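Local coordinates for gluconate kinase (Lactobacillus acidophilus, PDB 3LL3), which probably uses ATP to phosphorylate a sugar substrate such as gluconate or xylulose, as an FGGY-family carbohydrate kinase, at residues A[26-38]-A[52-66]. Numbering follows the deposited sequence.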
loop_
_atom_site.group_PDB
_atom_site.type_symbol
_atom_site.label_atom_id
_atom_site.label_comp_id
_atom_site.label_asym_id
_atom_site.label_seq_id
_atom_site.Cartn_x
_atom_site.Cartn_y
_atom_site.Cartn_z
ATOM N N LYS A 26 10.535 14.641 44.682
ATOM C CA LYS A 26 9.275 13.938 44.504
ATOM C C LYS A 26 8.185 14.883 44.017
ATOM O O LYS A 26 7.996 15.960 44.579
ATOM C CB LYS A 26 8.849 13.286 45.829
ATOM C CG LYS A 26 7.439 12.720 45.811
ATOM C CD LYS A 26 6.961 12.331 47.209
ATOM C CE LYS A 26 5.602 11.650 47.133
ATOM N NZ LYS A 26 5.015 11.426 48.484
ATOM N N ALA A 27 7.451 14.474 42.992
ATOM C CA ALA A 27 6.360 15.286 42.487
ATOM C C ALA A 27 5.231 15.217 43.489
ATOM O O ALA A 27 4.838 14.134 43.906
ATOM C CB ALA A 27 5.893 14.779 41.121
ATOM N N VAL A 28 4.705 16.362 43.896
ATOM C CA VAL A 28 3.653 16.348 44.904
ATOM C C VAL A 28 2.316 16.831 44.347
ATOM O O VAL A 28 1.255 16.529 44.900
ATOM C CB VAL A 28 4.063 17.121 46.184
ATOM C CG1 VAL A 28 5.338 16.528 46.760
ATOM C CG2 VAL A 28 4.257 18.583 45.901
ATOM N N ALA A 29 2.372 17.565 43.240
ATOM C CA ALA A 29 1.172 18.013 42.554
ATOM C C ALA A 29 1.533 18.467 41.156
ATOM O O ALA A 29 2.686 18.756 40.874
ATOM C CB ALA A 29 0.525 19.156 43.315
ATOM N N SER A 30 0.531 18.540 40.293
ATOM C CA SER A 30 0.704 19.105 38.976
ATOM C C SER A 30 -0.617 19.705 38.509
ATOM O O SER A 30 -1.692 19.222 38.867
ATOM C CB SER A 30 1.181 18.029 38.009
ATOM O OG SER A 30 0.275 16.951 37.998
ATOM N N VAL A 31 -0.526 20.771 37.724
ATOM C CA VAL A 31 -1.695 21.430 37.167
ATOM C C VAL A 31 -1.351 21.807 35.726
ATOM O O VAL A 31 -0.223 22.202 35.452
ATOM C CB VAL A 31 -2.034 22.718 37.960
ATOM C CG1 VAL A 31 -3.124 23.511 37.263
ATOM C CG2 VAL A 31 -2.442 22.385 39.396
ATOM N N SER A 32 -2.300 21.684 34.803
ATOM C CA SER A 32 -2.062 22.157 33.442
ATOM C C SER A 32 -3.256 22.941 32.891
ATOM O O SER A 32 -4.384 22.744 33.342
ATOM C CB SER A 32 -1.678 20.995 32.522
ATOM O OG SER A 32 -2.706 20.037 32.470
ATOM N N LYS A 33 -2.991 23.845 31.941
ATOM C CA LYS A 33 -4.029 24.654 31.293
ATOM C C LYS A 33 -3.725 24.853 29.805
ATOM O O LYS A 33 -2.583 25.136 29.429
ATOM C CB LYS A 33 -4.162 26.034 31.962
ATOM C CG LYS A 33 -4.624 26.011 33.428
ATOM C CD LYS A 33 -5.885 25.145 33.644
ATOM C CE LYS A 33 -6.184 24.941 35.136
ATOM N NZ LYS A 33 -7.184 23.860 35.384
ATOM N N GLY A 34 -4.747 24.727 28.960
ATOM C CA GLY A 34 -4.559 24.827 27.523
ATOM C C GLY A 34 -4.868 26.182 26.899
ATOM O O GLY A 34 -5.425 27.077 27.538
ATOM N N TYR A 35 -4.487 26.331 25.636
ATOM C CA TYR A 35 -4.814 27.516 24.849
ATOM C C TYR A 35 -5.079 27.063 23.426
ATOM O O TYR A 35 -4.549 26.050 22.997
ATOM C CB TYR A 35 -3.678 28.541 24.899
ATOM C CG TYR A 35 -2.348 27.939 25.282
ATOM C CD1 TYR A 35 -1.944 27.880 26.615
ATOM C CD2 TYR A 35 -1.507 27.408 24.314
ATOM C CE1 TYR A 35 -0.724 27.318 26.968
ATOM C CE2 TYR A 35 -0.294 26.844 24.651
ATOM C CZ TYR A 35 0.103 26.801 25.975
ATOM O OH TYR A 35 1.320 26.222 26.298
ATOM N N PRO A 36 -5.912 27.808 22.694
ATOM C CA PRO A 36 -6.290 27.389 21.344
ATOM C C PRO A 36 -5.155 27.628 20.355
ATOM O O PRO A 36 -4.358 28.555 20.535
ATOM C CB PRO A 36 -7.454 28.326 20.995
ATOM C CG PRO A 36 -7.639 29.245 22.176
ATOM C CD PRO A 36 -6.423 29.148 23.019
ATOM N N LEU A 37 -5.081 26.798 19.323
ATOM C CA LEU A 37 -4.186 27.075 18.215
ATOM C C LEU A 37 -4.913 27.997 17.247
ATOM O O LEU A 37 -6.120 27.876 17.055
ATOM C CB LEU A 37 -3.793 25.785 17.502
ATOM C CG LEU A 37 -2.421 25.778 16.821
ATOM C CD1 LEU A 37 -1.306 25.623 17.858
ATOM C CD2 LEU A 37 -2.345 24.651 15.795
ATOM N N ILE A 38 -4.182 28.927 16.646
ATOM C CA ILE A 38 -4.753 29.827 15.657
ATOM C C ILE A 38 -4.455 29.309 14.249
ATOM O O ILE A 38 -3.333 29.441 13.749
ATOM C CB ILE A 38 -4.194 31.242 15.822
ATOM C CG1 ILE A 38 -4.429 31.725 17.253
ATOM C CG2 ILE A 38 -4.823 32.191 14.811
ATOM C CD1 ILE A 38 -3.656 32.964 17.613
ATOM N N ILE A 52 -0.969 32.288 26.706
ATOM C CA ILE A 52 -0.005 31.353 27.257
ATOM C C ILE A 52 0.516 31.876 28.585
ATOM O O ILE A 52 0.580 31.129 29.574
ATOM C CB ILE A 52 1.167 31.100 26.292
ATOM C CG1 ILE A 52 0.665 30.355 25.052
ATOM C CG2 ILE A 52 2.265 30.324 26.992
ATOM C CD1 ILE A 52 1.752 29.991 24.051
ATOM N N PHE A 53 0.869 33.160 28.622
ATOM C CA PHE A 53 1.378 33.746 29.851
ATOM C C PHE A 53 0.326 33.762 30.966
ATOM O O PHE A 53 0.656 33.545 32.123
ATOM C CB PHE A 53 1.933 35.153 29.629
ATOM C CG PHE A 53 2.454 35.785 30.883
ATOM C CD1 PHE A 53 1.745 36.788 31.517
ATOM C CD2 PHE A 53 3.636 35.344 31.453
ATOM C CE1 PHE A 53 2.219 37.354 32.690
ATOM C CE2 PHE A 53 4.113 35.902 32.620
ATOM C CZ PHE A 53 3.409 36.910 33.238
ATOM N N ASP A 54 -0.931 34.022 30.610
ATOM C CA ASP A 54 -2.033 33.916 31.567
ATOM C C ASP A 54 -2.145 32.489 32.133
ATOM O O ASP A 54 -2.308 32.299 33.338
ATOM C CB ASP A 54 -3.357 34.335 30.919
ATOM C CG ASP A 54 -3.460 35.850 30.692
ATOM O OD1 ASP A 54 -2.552 36.600 31.120
ATOM O OD2 ASP A 54 -4.457 36.295 30.089
ATOM N N ALA A 55 -2.063 31.482 31.267
ATOM C CA ALA A 55 -2.083 30.094 31.743
ATOM C C ALA A 55 -0.925 29.864 32.712
ATOM O O ALA A 55 -1.092 29.248 33.757
ATOM C CB ALA A 55 -2.022 29.113 30.577
ATOM N N VAL A 56 0.242 30.399 32.373
ATOM C CA VAL A 56 1.434 30.267 33.206
ATOM C C VAL A 56 1.235 30.827 34.617
ATOM O O VAL A 56 1.602 30.178 35.599
ATOM C CB VAL A 56 2.660 30.951 32.551
ATOM C CG1 VAL A 56 3.746 31.167 33.562
ATOM C CG2 VAL A 56 3.170 30.107 31.403
ATOM N N GLN A 57 0.658 32.022 34.729
ATOM C CA GLN A 57 0.434 32.605 36.054
ATOM C C GLN A 57 -0.556 31.777 36.848
ATOM O O GLN A 57 -0.415 31.604 38.051
ATOM C CB GLN A 57 -0.138 34.012 35.954
ATOM C CG GLN A 57 0.690 34.976 35.155
ATOM C CD GLN A 57 -0.030 36.294 34.995
ATOM O OE1 GLN A 57 -0.438 36.660 33.896
ATOM N NE2 GLN A 57 -0.231 36.991 36.100
ATOM N N GLU A 58 -1.578 31.302 36.148
ATOM C CA GLU A 58 -2.661 30.559 36.747
ATOM C C GLU A 58 -2.135 29.228 37.288
ATOM O O GLU A 58 -2.388 28.863 38.434
ATOM C CB GLU A 58 -3.730 30.333 35.692
ATOM C CG GLU A 58 -5.125 30.188 36.229
ATOM C CD GLU A 58 -6.139 30.062 35.112
ATOM O OE1 GLU A 58 -5.999 30.794 34.103
ATOM O OE2 GLU A 58 -7.068 29.235 35.241
ATOM N N ILE A 59 -1.380 28.519 36.462
ATOM C CA ILE A 59 -0.764 27.269 36.876
ATOM C C ILE A 59 0.113 27.446 38.113
ATOM O O ILE A 59 -0.046 26.723 39.098
ATOM C CB ILE A 59 0.032 26.630 35.719
ATOM C CG1 ILE A 59 -0.939 26.078 34.674
ATOM C CG2 ILE A 59 0.936 25.523 36.226
ATOM C CD1 ILE A 59 -0.303 25.805 33.336
ATOM N N ILE A 60 1.018 28.418 38.080
ATOM C CA ILE A 60 1.920 28.629 39.209
ATOM C C ILE A 60 1.156 28.971 40.491
ATOM O O ILE A 60 1.444 28.435 41.564
ATOM C CB ILE A 60 2.955 29.703 38.899
ATOM C CG1 ILE A 60 3.832 29.241 37.734
ATOM C CG2 ILE A 60 3.785 30.031 40.153
ATOM C CD1 ILE A 60 4.781 30.308 37.215
ATOM N N PHE A 61 0.160 29.835 40.372
ATOM C CA PHE A 61 -0.639 30.190 41.534
ATOM C C PHE A 61 -1.321 28.957 42.145
ATOM O O PHE A 61 -1.227 28.728 43.357
ATOM C CB PHE A 61 -1.665 31.269 41.182
ATOM C CG PHE A 61 -2.517 31.698 42.341
ATOM C CD1 PHE A 61 -1.965 32.390 43.405
ATOM C CD2 PHE A 61 -3.869 31.406 42.374
ATOM C CE1 PHE A 61 -2.747 32.787 44.481
ATOM C CE2 PHE A 61 -4.652 31.806 43.443
ATOM C CZ PHE A 61 -4.088 32.494 44.494
ATOM N N ASP A 62 -1.991 28.164 41.308
ATOM C CA ASP A 62 -2.707 26.986 41.783
ATOM C C ASP A 62 -1.789 26.022 42.528
ATOM O O ASP A 62 -2.168 25.450 43.555
ATOM C CB ASP A 62 -3.382 26.262 40.622
ATOM C CG ASP A 62 -4.569 27.013 40.090
ATOM O OD1 ASP A 62 -4.832 28.128 40.587
ATOM O OD2 ASP A 62 -5.243 26.488 39.181
ATOM N N LEU A 63 -0.581 25.844 42.005
ATOM C CA LEU A 63 0.410 24.992 42.651
ATOM C C LEU A 63 0.793 25.510 44.041
ATOM O O LEU A 63 0.832 24.744 45.002
ATOM C CB LEU A 63 1.654 24.851 41.765
ATOM C CG LEU A 63 1.443 24.010 40.500
ATOM C CD1 LEU A 63 2.700 23.985 39.626
ATOM C CD2 LEU A 63 0.992 22.581 40.850
ATOM N N THR A 64 1.079 26.808 44.149
ATOM C CA THR A 64 1.485 27.377 45.430
ATOM C C THR A 64 0.354 27.340 46.456
ATOM O O THR A 64 0.606 27.348 47.660
ATOM C CB THR A 64 1.968 28.833 45.281
ATOM O OG1 THR A 64 0.876 29.663 44.850
ATOM C CG2 THR A 64 3.115 28.905 44.277
ATOM N N GLN A 65 -0.887 27.320 45.972
ATOM C CA GLN A 65 -2.055 27.245 46.844
ATOM C C GLN A 65 -2.128 25.885 47.530
ATOM O O GLN A 65 -2.760 25.733 48.572
ATOM C CB GLN A 65 -3.335 27.472 46.038
ATOM C CG GLN A 65 -3.546 28.902 45.590
ATOM C CD GLN A 65 -3.732 29.843 46.763
ATOM O OE1 GLN A 65 -2.763 30.246 47.412
ATOM N NE2 GLN A 65 -4.984 30.198 47.046
ATOM N N LYS A 66 -1.470 24.897 46.938
ATOM C CA LYS A 66 -1.576 23.523 47.393
ATOM C C LYS A 66 -0.681 23.217 48.582
ATOM O O LYS A 66 -0.794 22.157 49.181
ATOM C CB LYS A 66 -1.257 22.559 46.244
ATOM C CG LYS A 66 -2.321 22.535 45.167
ATOM C CD LYS A 66 -2.070 21.423 44.180
ATOM C CE LYS A 66 -3.356 21.041 43.465
ATOM N NZ LYS A 66 -3.874 22.148 42.615
#
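One face of the Y35 ring is filled by I52, whose CG1 stands 3.5 Å from the ring centroid and only 6° off the normal, a CH-pi contact, while A55 CB lies at the ring edge, near its plane, 4.2 Å from Y35 CD1. The near-equal spacing of I52 CG1 from all six ring carbons confirms the centring. Chi1 of Y35, 21°, lies off the staggered positions, and the hydroxyl bonds at the far end, with G12 O and T16 OG1, probably help to hold the ring there. A phenylalanine here would probably leave G12 O and T16 OG1 without their hydroxyl partner and the ring less firmly fixed. Further along, K33 CB meets A55 CB at 4.0 Å, and the bend at chi2 carries the lysine chain past I59 toward E58 and D62; K33 NZ stays 5.0 Å from D62 OD2, too far for a salt bridge, and is no closer to E58. I59 itself tucks against strand backbone, CG2 3.6 Å from V31 O. The V31 branches part: CG2 lies 3.7 Å from L63 CD2 and also touches the K66 amine, whereas CG1 faces I59 and D62. At the end, K66 CD packs on A29 CB. No hydrogen bond crosses the interface; strand 27-34 bonds instead to strand 15-22, with a classic bulge at V28 and A29 opposite L20. The axes of strand 27-34 and helix 52-65 pass 8.0 Å apart at 158°, nearly antiparallel; helix 49-65 thus packs on one face of the mixed sheet, against its outermost strand, an alpha/beta layer characteristic of the actin-like ATPase fold in the N-terminal domain of FGGY kinases.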